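Local coordinates for protein beta-agarase D (Zobellia galactanivorans, PDB 4ASM) that cleaves the beta-1,4-linkages of agarose at random internal positions, as a retaining endo-beta-agarase of glycoside hydrolase family 16, represented here by its catalytic domain, at residues D149-E160 and F315-E326; I161-P170 and Q215-V225. All coordinates share one frame; numbering follows the deposited sequence.

Contact 1: residues D149-E160 and F315-E326; sequences DIWLLSPDDTQE and FSKEMDIIINVE. With IMD (imidazole), chain C.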
loop_
_atom_site.group_PDB
_atom_site.type_symbol
_atom_site.label_atom_id
_atom_site.label_comp_id
_atom_site.label_asym_id
_atom_site.label_seq_id
_atom_site.Cartn_x
_atom_site.Cartn_y
_atom_site.Cartn_z
ATOM N N ASP A 149 1.069 -5.101 3.035
ATOM C CA ASP A 149 1.295 -4.038 2.037
ATOM C C ASP A 149 1.309 -4.544 0.609
ATOM O O ASP A 149 2.034 -5.508 0.283
ATOM C CB ASP A 149 2.652 -3.336 2.254
ATOM C CG ASP A 149 2.779 -2.650 3.601
ATOM O OD1 ASP A 149 1.787 -2.094 4.113
ATOM O OD2 ASP A 149 3.939 -2.639 4.124
ATOM N N ILE A 150 0.527 -3.886 -0.251
ATOM C CA ILE A 150 0.621 -4.074 -1.703
ATOM C C ILE A 150 0.672 -2.679 -2.271
ATOM O O ILE A 150 -0.217 -1.864 -2.009
ATOM C CB ILE A 150 -0.595 -4.825 -2.276
ATOM C CG1 ILE A 150 -0.715 -6.202 -1.609
ATOM C CG2 ILE A 150 -0.472 -4.914 -3.790
ATOM C CD1 ILE A 150 -1.946 -7.006 -2.022
ATOM N N TRP A 151 1.736 -2.364 -3.000
ATOM C CA TRP A 151 1.931 -0.966 -3.359
ATOM C C TRP A 151 2.783 -0.782 -4.609
ATOM O O TRP A 151 3.327 -1.757 -5.145
ATOM C CB TRP A 151 2.494 -0.191 -2.151
ATOM C CG TRP A 151 3.737 -0.753 -1.497
ATOM C CD1 TRP A 151 3.897 -1.995 -0.922
ATOM C CD2 TRP A 151 4.975 -0.062 -1.311
ATOM N NE1 TRP A 151 5.166 -2.105 -0.400
ATOM C CE2 TRP A 151 5.846 -0.935 -0.628
ATOM C CE3 TRP A 151 5.431 1.216 -1.660
ATOM C CZ2 TRP A 151 7.159 -0.574 -0.295
ATOM C CZ3 TRP A 151 6.719 1.593 -1.322
ATOM C CH2 TRP A 151 7.576 0.700 -0.630
ATOM N N LEU A 152 2.852 0.467 -5.068
ATOM C CA LEU A 152 3.600 0.845 -6.273
ATOM C C LEU A 152 4.604 1.939 -5.908
ATOM O O LEU A 152 4.249 2.898 -5.189
ATOM C CB LEU A 152 2.633 1.370 -7.346
ATOM C CG LEU A 152 1.374 0.565 -7.653
ATOM C CD1 LEU A 152 0.493 1.305 -8.656
ATOM C CD2 LEU A 152 1.699 -0.854 -8.135
ATOM N N LEU A 153 5.842 1.826 -6.392
ATOM C CA LEU A 153 6.876 2.809 -6.029
ATOM C C LEU A 153 7.783 3.057 -7.220
ATOM O O LEU A 153 8.289 2.096 -7.814
ATOM C CB LEU A 153 7.696 2.316 -4.836
ATOM C CG LEU A 153 8.816 3.211 -4.287
ATOM C CD1 LEU A 153 8.281 4.551 -3.761
ATOM C CD2 LEU A 153 9.617 2.480 -3.196
ATOM N N SER A 154 7.984 4.325 -7.577
ATOM C CA SER A 154 8.884 4.623 -8.699
ATOM C C SER A 154 10.306 4.190 -8.321
ATOM O O SER A 154 10.678 4.258 -7.149
ATOM C CB SER A 154 8.810 6.107 -9.098
ATOM O OG SER A 154 9.343 6.940 -8.095
ATOM N N PRO A 155 11.080 3.688 -9.297
ATOM C CA PRO A 155 12.478 3.301 -9.014
ATOM C C PRO A 155 13.295 4.364 -8.265
ATOM O O PRO A 155 14.161 4.021 -7.465
ATOM C CB PRO A 155 13.048 3.050 -10.417
ATOM C CG PRO A 155 11.885 2.542 -11.180
ATOM C CD PRO A 155 10.671 3.309 -10.660
ATOM N N ASP A 156 13.028 5.648 -8.527
ATOM C CA ASP A 156 13.801 6.705 -7.858
ATOM C C ASP A 156 13.249 7.117 -6.496
ATOM O O ASP A 156 13.747 8.050 -5.863
ATOM C CB ASP A 156 13.988 7.919 -8.780
ATOM C CG ASP A 156 12.750 8.810 -8.879
ATOM O OD1 ASP A 156 11.683 8.515 -8.276
ATOM O OD2 ASP A 156 12.856 9.830 -9.591
ATOM N N ASP A 157 12.213 6.402 -6.037
ATOM C CA ASP A 157 11.679 6.540 -4.670
ATOM C C ASP A 157 10.955 7.888 -4.416
ATOM O O ASP A 157 10.720 8.242 -3.262
ATOM C CB ASP A 157 12.757 6.305 -3.586
ATOM C CG ASP A 157 13.269 4.879 -3.560
ATOM O OD1 ASP A 157 12.531 3.966 -3.988
ATOM O OD2 ASP A 157 14.417 4.687 -3.081
ATOM N N THR A 158 10.579 8.607 -5.477
ATOM C CA THR A 158 9.879 9.902 -5.283
ATOM C C THR A 158 8.345 9.811 -5.336
ATOM O O THR A 158 7.658 10.664 -4.798
ATOM C CB THR A 158 10.329 10.977 -6.302
ATOM O OG1 THR A 158 10.038 10.561 -7.635
ATOM C CG2 THR A 158 11.833 11.262 -6.169
ATOM N N GLN A 159 7.816 8.811 -6.037
ATOM C CA GLN A 159 6.378 8.749 -6.278
ATOM C C GLN A 159 5.875 7.365 -5.953
ATOM O O GLN A 159 6.464 6.374 -6.384
ATOM C CB GLN A 159 6.048 9.101 -7.726
ATOM C CG GLN A 159 6.513 10.515 -8.156
ATOM C CD GLN A 159 6.145 10.899 -9.589
ATOM O OE1 GLN A 159 6.707 11.869 -10.151
ATOM N NE2 GLN A 159 5.232 10.182 -10.185
ATOM N N GLU A 160 4.757 7.301 -5.221
ATOM C CA GLU A 160 4.225 6.024 -4.716
ATOM C C GLU A 160 2.711 6.043 -4.721
ATOM O O GLU A 160 2.106 7.056 -4.395
ATOM C CB GLU A 160 4.741 5.786 -3.297
ATOM C CG GLU A 160 4.050 4.672 -2.531
ATOM C CD GLU A 160 4.610 4.503 -1.138
ATOM O OE1 GLU A 160 5.733 4.983 -0.855
ATOM O OE2 GLU A 160 3.909 3.844 -0.323
ATOM N N PHE A 315 1.356 12.638 -10.555
ATOM C CA PHE A 315 2.160 11.463 -10.812
ATOM C C PHE A 315 2.675 11.550 -12.248
ATOM O O PHE A 315 1.993 12.051 -13.155
ATOM C CB PHE A 315 1.321 10.207 -10.600
ATOM C CG PHE A 315 0.788 10.060 -9.199
ATOM C CD1 PHE A 315 1.654 9.791 -8.131
ATOM C CD2 PHE A 315 -0.577 10.185 -8.942
ATOM C CE1 PHE A 315 1.168 9.652 -6.834
ATOM C CE2 PHE A 315 -1.085 10.049 -7.632
ATOM C CZ PHE A 315 -0.185 9.783 -6.569
ATOM N N SER A 316 3.887 11.080 -12.462
ATOM C CA SER A 316 4.474 11.200 -13.783
ATOM C C SER A 316 5.433 10.068 -14.104
ATOM O O SER A 316 5.990 10.037 -15.202
ATOM C CB SER A 316 5.201 12.545 -13.907
ATOM O OG SER A 316 6.247 12.670 -12.964
ATOM N N LYS A 317 5.645 9.154 -13.155
ATOM C CA LYS A 317 6.682 8.131 -13.319
ATOM C C LYS A 317 6.130 6.716 -13.242
ATOM O O LYS A 317 5.263 6.417 -12.398
ATOM C CB LYS A 317 7.776 8.316 -12.268
ATOM C CG LYS A 317 8.575 9.617 -12.486
ATOM C CD LYS A 317 9.440 9.990 -11.286
ATOM C CE LYS A 317 10.283 11.229 -11.596
ATOM N NZ LYS A 317 11.066 11.677 -10.411
ATOM N N GLU A 318 6.624 5.840 -14.117
ATOM C CA GLU A 318 6.345 4.408 -13.990
ATOM C C GLU A 318 6.806 3.899 -12.616
ATOM O O GLU A 318 7.750 4.427 -11.997
ATOM C CB GLU A 318 6.975 3.567 -15.114
ATOM C CG GLU A 318 8.489 3.527 -15.072
ATOM C CD GLU A 318 9.111 2.622 -16.119
ATOM O OE1 GLU A 318 8.367 1.949 -16.861
ATOM O OE2 GLU A 318 10.364 2.593 -16.155
ATOM N N MET A 319 6.135 2.847 -12.161
ATOM C CA MET A 319 6.318 2.337 -10.809
ATOM C C MET A 319 6.517 0.822 -10.752
ATOM O O MET A 319 5.986 0.086 -11.582
ATOM C CB MET A 319 5.120 2.728 -9.940
ATOM C CG MET A 319 4.976 4.237 -9.796
ATOM S SD MET A 319 3.661 4.630 -8.634
ATOM C CE MET A 319 3.630 6.414 -8.889
ATOM N N ASP A 320 7.333 0.381 -9.794
ATOM C CA ASP A 320 7.460 -1.032 -9.459
ATOM C C ASP A 320 6.318 -1.480 -8.570
ATOM O O ASP A 320 5.945 -0.780 -7.622
ATOM C CB ASP A 320 8.759 -1.271 -8.686
ATOM C CG ASP A 320 9.995 -0.895 -9.495
ATOM O OD1 ASP A 320 10.089 -1.342 -10.659
ATOM O OD2 ASP A 320 10.859 -0.175 -8.962
ATOM N N ILE A 321 5.797 -2.676 -8.843
ATOM C CA ILE A 321 4.826 -3.318 -7.938
ATOM C C ILE A 321 5.608 -4.034 -6.847
ATOM O O ILE A 321 6.479 -4.869 -7.147
ATOM C CB ILE A 321 3.938 -4.359 -8.644
ATOM C CG1 ILE A 321 3.180 -3.746 -9.812
ATOM C CG2 ILE A 321 2.953 -4.977 -7.634
ATOM C CD1 ILE A 321 2.620 -4.791 -10.785
ATOM N N ILE A 322 5.303 -3.693 -5.597
ATOM C CA ILE A 322 5.957 -4.279 -4.432
ATOM C C ILE A 322 4.903 -4.892 -3.513
ATOM O O ILE A 322 3.832 -4.315 -3.276
ATOM C CB ILE A 322 6.763 -3.208 -3.655
ATOM C CG1 ILE A 322 7.848 -2.599 -4.587
ATOM C CG2 ILE A 322 7.369 -3.807 -2.393
ATOM C CD1 ILE A 322 8.589 -1.411 -4.027
ATOM N N ILE A 323 5.181 -6.098 -3.028
ATOM C CA ILE A 323 4.335 -6.700 -2.000
ATOM C C ILE A 323 5.237 -7.008 -0.841
ATOM O O ILE A 323 6.323 -7.569 -1.026
ATOM C CB ILE A 323 3.619 -7.974 -2.507
ATOM C CG1 ILE A 323 2.757 -7.627 -3.718
ATOM C CG2 ILE A 323 2.776 -8.575 -1.360
ATOM C CD1 ILE A 323 2.103 -8.843 -4.365
ATOM N N ASN A 324 4.820 -6.642 0.370
ATOM C CA ASN A 324 5.665 -6.911 1.530
ATOM C C ASN A 324 4.908 -6.910 2.848
ATOM O O ASN A 324 3.708 -6.653 2.883
ATOM C CB ASN A 324 6.891 -5.955 1.596
ATOM C CG ASN A 324 6.547 -4.544 2.095
ATOM O OD1 ASN A 324 5.513 -4.321 2.707
ATOM N ND2 ASN A 324 7.449 -3.600 1.863
ATOM N N VAL A 325 5.645 -7.189 3.915
ATOM C CA VAL A 325 5.175 -7.004 5.270
ATOM C C VAL A 325 6.154 -6.021 5.932
ATOM O O VAL A 325 7.352 -6.066 5.660
ATOM C CB VAL A 325 5.137 -8.365 6.003
ATOM C CG1 VAL A 325 5.097 -8.208 7.541
ATOM C CG2 VAL A 325 3.952 -9.194 5.455
ATOM N N GLU A 326 5.640 -5.139 6.797
ATOM C CA GLU A 326 6.475 -4.146 7.489
ATOM C C GLU A 326 6.102 -3.992 8.942
ATOM O O GLU A 326 4.922 -3.984 9.289
ATOM C CB GLU A 326 6.362 -2.765 6.829
ATOM C CG GLU A 326 6.954 -2.727 5.435
ATOM C CD GLU A 326 6.746 -1.387 4.745
ATOM O OE1 GLU A 326 6.270 -0.421 5.398
ATOM O OE2 GLU A 326 7.084 -1.295 3.542
HETATM N N1 IMD C . 4.240 2.100 1.585
HETATM C C2 IMD C . 5.349 1.383 1.836
HETATM N N3 IMD C . 5.069 0.490 2.807
HETATM C C4 IMD C . 3.773 0.630 3.172
HETATM C C5 IMD C . 3.252 1.653 2.391
#
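Trp-151 and Ile-322 face each other as a hydrogen-bonded pair of antiparallel strands, and their side chains show how a flat ring and a branched aliphatic can share one sheet face. The indole folds back over its neighbour because CG stands between the backbone N and the carbonyl carbon (chi1 53°). Ile-322 rises beneath it as the bump: its CB lies 4.0 Å from the centroid of the five-membered ring, a CH-pi contact, and its CG2 comes within 3.4 Å of Trp-151 NE1. An imidazole, probably from the crystallisation liquor, lies over the opposite face, with its C2 3.4 Å from Trp-151 CH2; its nitrogens donate to Glu-160 OE2 and Glu-326 OE2, the probable nucleophile and a probable substrate-binding residue. The amide of Asn-324 fills the hollow at the indole edge and donates from ND2 to Glu-326 OE2 (2.9 Å). With an alanine in place of Trp-151, Ile-322 would probably lose its aromatic cover and the imidazole the floor beneath it. On the other sheet face, Leu-152 CD2 lies alongside Ile-321 CG1 at 3.7 Å, while Met-319 SD packs against Leu-152 CB. Beyond the strands, the extended chain of Lys-317 reaches the turn 154-157, where NZ meets the syn lone pair of Asp-156 OD2 at 2.7 Å in a salt bridge. Asp-156 OD1 takes three bonds, from Ser-154 OG, Thr-158 N and Thr-158 OG1, which fix the carboxylate; the one from Thr-158 N closes an Asx turn. Strand 320-326 is thus held between strands 147-153 and 112-125; Ile-322 and Asn-324 touch Cys-122, whereas Ile-321 and Ile-323 pack onto strand 350-362 of the second layer of the GH16 jelly roll.

Contact 2: residues I161-P170 and Q215-V225; sequences IDIMECYGGP and QWGGKTIRIGV
Gly-168 O accepts a hydrogen bond from Gly-217 N at 2.8 Å, the donor lying well above the carbonyl plane and the N-H bent to 141° at the hydrogen. This pairing illustrates why close loop crossings favour glycine: the two CA atoms stand only 3.8 Å apart, and a side chain on either residue would collide with the other loop. Beside it, Pro-170 crosses Gln-215 at about a right angle. Cys-166 follows toward the strands; its SG, set anti to the backbone N (chi1 -177°), touches Trp-216 CB at 3.7 Å and approaches the indole obliquely in a sulfur-aromatic contact. Farther along, the interface is aliphatic. Ile-223 reaches over with CD1, which meets Met-164 CB at 3.8 Å and also lies against Ile-163 O. Met-164 runs extended as far as its sulfur, which brings SD to 4.3 Å from Ile-221 CD1, and bends only beyond it. Val-225 splits its two methyls: CG1 packs on Ile-161 CG2 at 4.0 Å, while CG2 meets Ile-163 CG1 at 3.6 Å and Asp-162 O at 3.2 Å. Ile-163 and Met-164 both face Ile-150, a classic beta bulge that lets two successive apolar residues serve this interface. The chemistry is therefore divided along strand 159-166: its carbon- and sulfur-rich side seals against strand 220-229 in the sandwich interior, while Asp-162 and Glu-165 point away toward the catalytic face, where Glu-165, the probable proton donor, also bonds His-184.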
loop_
_atom_site.group_PDB
_atom_site.type_symbol
_atom_site.label_atom_id
_atom_site.label_comp_id
_atom_site.label_asym_id
_atom_site.label_seq_id
_atom_site.Cartn_x
_atom_site.Cartn_y
_atom_site.Cartn_z
ATOM N N ILE A 161 2.119 4.925 -5.116
ATOM C CA ILE A 161 0.660 4.760 -5.034
ATOM C C ILE A 161 0.433 3.447 -4.337
ATOM O O ILE A 161 0.941 2.437 -4.780
ATOM C CB ILE A 161 0.011 4.729 -6.433
ATOM C CG1 ILE A 161 0.130 6.109 -7.093
ATOM C CG2 ILE A 161 -1.456 4.252 -6.362
ATOM C CD1 ILE A 161 -0.000 6.097 -8.630
ATOM N N ASP A 162 -0.296 3.462 -3.225
ATOM C CA ASP A 162 -0.541 2.222 -2.506
ATOM C C ASP A 162 -1.841 1.600 -2.978
ATOM O O ASP A 162 -2.775 2.311 -3.378
ATOM C CB ASP A 162 -0.566 2.454 -0.997
ATOM C CG ASP A 162 0.731 2.987 -0.482
ATOM O OD1 ASP A 162 1.766 2.818 -1.166
ATOM O OD2 ASP A 162 0.721 3.600 0.588
ATOM N N ILE A 163 -1.874 0.272 -2.953
ATOM C CA ILE A 163 -3.111 -0.471 -3.147
ATOM C C ILE A 163 -3.670 -0.787 -1.759
ATOM O O ILE A 163 -4.812 -0.430 -1.449
ATOM C CB ILE A 163 -2.890 -1.724 -3.994
ATOM C CG1 ILE A 163 -2.641 -1.303 -5.453
ATOM C CG2 ILE A 163 -4.131 -2.592 -3.957
ATOM C CD1 ILE A 163 -1.395 -1.798 -6.062
ATOM N N MET A 164 -2.865 -1.435 -0.926
ATOM C CA MET A 164 -3.288 -1.733 0.437
ATOM C C MET A 164 -2.162 -1.444 1.428
ATOM O O MET A 164 -1.014 -1.844 1.211
ATOM C CB MET A 164 -3.681 -3.199 0.549
ATOM C CG MET A 164 -4.047 -3.623 1.989
ATOM S SD MET A 164 -4.548 -5.355 2.133
ATOM C CE MET A 164 -3.013 -6.188 1.711
ATOM N N GLU A 165 -2.503 -0.757 2.527
ATOM C CA GLU A 165 -1.656 -0.684 3.719
ATOM C C GLU A 165 -2.622 -0.949 4.866
ATOM O O GLU A 165 -3.509 -0.115 5.138
ATOM C CB GLU A 165 -1.020 0.700 3.864
ATOM C CG GLU A 165 -0.223 0.884 5.133
ATOM C CD GLU A 165 0.532 2.191 5.122
ATOM O OE1 GLU A 165 -0.138 3.235 4.975
ATOM O OE2 GLU A 165 1.784 2.184 5.242
ATOM N N CYS A 166 -2.503 -2.121 5.494
ATOM C CA CYS A 166 -3.481 -2.543 6.485
ATOM C C CYS A 166 -2.781 -3.234 7.643
ATOM O O CYS A 166 -1.998 -4.139 7.435
ATOM C CB CYS A 166 -4.488 -3.492 5.825
ATOM S SG CYS A 166 -5.809 -4.026 6.965
ATOM N N TYR A 167 -3.056 -2.767 8.860
ATOM C CA TYR A 167 -2.553 -3.395 10.087
ATOM C C TYR A 167 -3.722 -4.146 10.688
ATOM O O TYR A 167 -4.378 -3.663 11.626
ATOM C CB TYR A 167 -2.016 -2.334 11.059
ATOM C CG TYR A 167 -1.234 -1.244 10.346
ATOM C CD1 TYR A 167 -1.895 -0.217 9.692
ATOM C CD2 TYR A 167 0.150 -1.224 10.371
ATOM C CE1 TYR A 167 -1.212 0.783 9.022
ATOM C CE2 TYR A 167 0.866 -0.207 9.693
ATOM C CZ TYR A 167 0.156 0.785 9.034
ATOM O OH TYR A 167 0.803 1.814 8.353
ATOM N N GLY A 168 -3.995 -5.314 10.104
ATOM C CA GLY A 168 -5.315 -5.924 10.217
ATOM C C GLY A 168 -5.673 -6.633 11.499
ATOM O O GLY A 168 -6.867 -6.878 11.759
ATOM N N GLY A 169 -4.674 -6.994 12.291
ATOM C CA GLY A 169 -4.947 -7.729 13.521
ATOM C C GLY A 169 -5.022 -6.797 14.713
ATOM O O GLY A 169 -4.187 -5.896 14.857
ATOM N N PRO A 170 -6.037 -6.976 15.577
ATOM C CA PRO A 170 -6.120 -6.118 16.747
ATOM C C PRO A 170 -5.079 -6.410 17.812
ATOM O O PRO A 170 -4.914 -5.615 18.717
ATOM C CB PRO A 170 -7.531 -6.395 17.300
ATOM C CG PRO A 170 -7.857 -7.763 16.841
ATOM C CD PRO A 170 -7.188 -7.891 15.471
ATOM N N GLN A 215 -12.348 -6.236 12.212
ATOM C CA GLN A 215 -10.942 -6.407 11.856
ATOM C C GLN A 215 -10.828 -6.952 10.454
ATOM O O GLN A 215 -11.631 -7.775 10.035
ATOM C CB GLN A 215 -10.203 -7.332 12.839
ATOM C CG GLN A 215 -10.615 -8.814 12.797
ATOM C CD GLN A 215 -9.721 -9.669 13.670
ATOM O OE1 GLN A 215 -8.853 -10.392 13.183
ATOM N NE2 GLN A 215 -9.919 -9.572 14.974
ATOM N N TRP A 216 -9.789 -6.494 9.750
ATOM C CA TRP A 216 -9.489 -7.032 8.426
ATOM C C TRP A 216 -8.558 -8.226 8.489
ATOM O O TRP A 216 -8.540 -9.031 7.559
ATOM C CB TRP A 216 -8.950 -5.942 7.498
ATOM C CG TRP A 216 -9.988 -4.907 7.235
ATOM C CD1 TRP A 216 -10.089 -3.663 7.802
ATOM C CD2 TRP A 216 -11.089 -5.028 6.327
ATOM N NE1 TRP A 216 -11.189 -3.008 7.307
ATOM C CE2 TRP A 216 -11.815 -3.814 6.390
ATOM C CE3 TRP A 216 -11.524 -6.043 5.446
ATOM C CZ2 TRP A 216 -12.978 -3.593 5.627
ATOM C CZ3 TRP A 216 -12.672 -5.818 4.676
ATOM C CH2 TRP A 216 -13.383 -4.600 4.778
ATOM N N GLY A 217 -7.787 -8.327 9.574
ATOM C CA GLY A 217 -6.839 -9.422 9.736
ATOM C C GLY A 217 -7.543 -10.765 9.658
ATOM O O GLY A 217 -8.545 -10.993 10.338
ATOM N N GLY A 218 -7.004 -11.660 8.843
ATOM C CA GLY A 218 -7.625 -12.979 8.642
ATOM C C GLY A 218 -8.716 -13.039 7.588
ATOM O O GLY A 218 -9.161 -14.142 7.221
ATOM N N LYS A 219 -9.150 -11.881 7.086
ATOM C CA LYS A 219 -10.161 -11.840 6.017
ATOM C C LYS A 219 -9.464 -11.870 4.667
ATOM O O LYS A 219 -8.395 -11.252 4.495
ATOM C CB LYS A 219 -11.022 -10.572 6.106
ATOM C CG LYS A 219 -11.938 -10.532 7.307
ATOM C CD LYS A 219 -12.838 -9.300 7.269
ATOM C CE LYS A 219 -14.248 -9.624 7.734
ATOM N NZ LYS A 219 -15.066 -10.170 6.604
ATOM N N THR A 220 -10.048 -12.589 3.704
ATOM C CA THR A 220 -9.569 -12.444 2.339
ATOM C C THR A 220 -10.468 -11.516 1.543
ATOM O O THR A 220 -11.706 -11.667 1.498
ATOM C CB THR A 220 -9.023 -13.725 1.608
ATOM O OG1 THR A 220 -9.506 -13.887 0.256
ATOM C CG2 THR A 220 -8.983 -14.933 2.466
ATOM N N ILE A 221 -9.812 -10.524 0.970
ATOM C CA ILE A 221 -10.475 -9.440 0.277
ATOM C C ILE A 221 -9.883 -9.323 -1.125
ATOM O O ILE A 221 -8.780 -9.829 -1.398
ATOM C CB ILE A 221 -10.313 -8.092 1.032
ATOM C CG1 ILE A 221 -8.847 -7.653 1.117
ATOM C CG2 ILE A 221 -10.903 -8.171 2.460
ATOM C CD1 ILE A 221 -8.710 -6.191 1.659
ATOM N N ARG A 222 -10.609 -8.657 -2.017
ATOM C CA ARG A 222 -10.022 -8.147 -3.252
ATOM C C ARG A 222 -9.821 -6.657 -3.067
ATOM O O ARG A 222 -10.730 -5.951 -2.612
ATOM C CB ARG A 222 -10.957 -8.370 -4.438
ATOM C CG ARG A 222 -11.076 -9.802 -4.847
ATOM C CD ARG A 222 -11.756 -9.836 -6.192
ATOM N NE ARG A 222 -13.192 -9.563 -6.143
ATOM C CZ ARG A 222 -13.844 -8.644 -6.868
ATOM N NH1 ARG A 222 -13.232 -7.805 -7.711
ATOM N NH2 ARG A 222 -15.162 -8.572 -6.747
ATOM N N ILE A 223 -8.636 -6.169 -3.388
ATOM C CA ILE A 223 -8.369 -4.730 -3.247
ATOM C C ILE A 223 -7.538 -4.275 -4.443
ATOM O O ILE A 223 -6.591 -4.953 -4.845
ATOM C CB ILE A 223 -7.722 -4.398 -1.879
ATOM C CG1 ILE A 223 -7.525 -2.883 -1.697
ATOM C CG2 ILE A 223 -6.428 -5.178 -1.666
ATOM C CD1 ILE A 223 -7.303 -2.508 -0.225
ATOM N N GLY A 224 -7.885 -3.120 -4.983
ATOM C CA GLY A 224 -7.203 -2.643 -6.188
ATOM C C GLY A 224 -7.238 -1.147 -6.313
ATOM O O GLY A 224 -8.044 -0.481 -5.666
ATOM N N VAL A 225 -6.345 -0.632 -7.143
ATOM C CA VAL A 225 -6.331 0.774 -7.506
ATOM C C VAL A 225 -6.390 0.934 -9.012
ATOM O O VAL A 225 -5.672 0.235 -9.745
ATOM C CB VAL A 225 -5.106 1.531 -6.912
ATOM C CG1 VAL A 225 -5.172 3.014 -7.219
ATOM C CG2 VAL A 225 -5.087 1.383 -5.458
#

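In the fold
Strand 147-153 leads through a tight turn into strand 159-166, and the chain then runs through helix 177-180 and strand 183-191 before strand 220-229 returns to close contact 2, with 44 residues between its segments. It continues for roughly ninety more residues until 315-326 comes back beside 149-160 and closes contact 1, so the smaller loop lies wholly within the larger. Contact 1 joins neighbouring strands edge to edge in one sheet; contact 2 stacks that sheet on the layer containing strand 220-229. Strand 159-166 serves both, and backbone pairing of Leu-152 with Ile-161 and Ile-150 with Ile-163 links the two contacts directly, as does Met-319 against Ile-161.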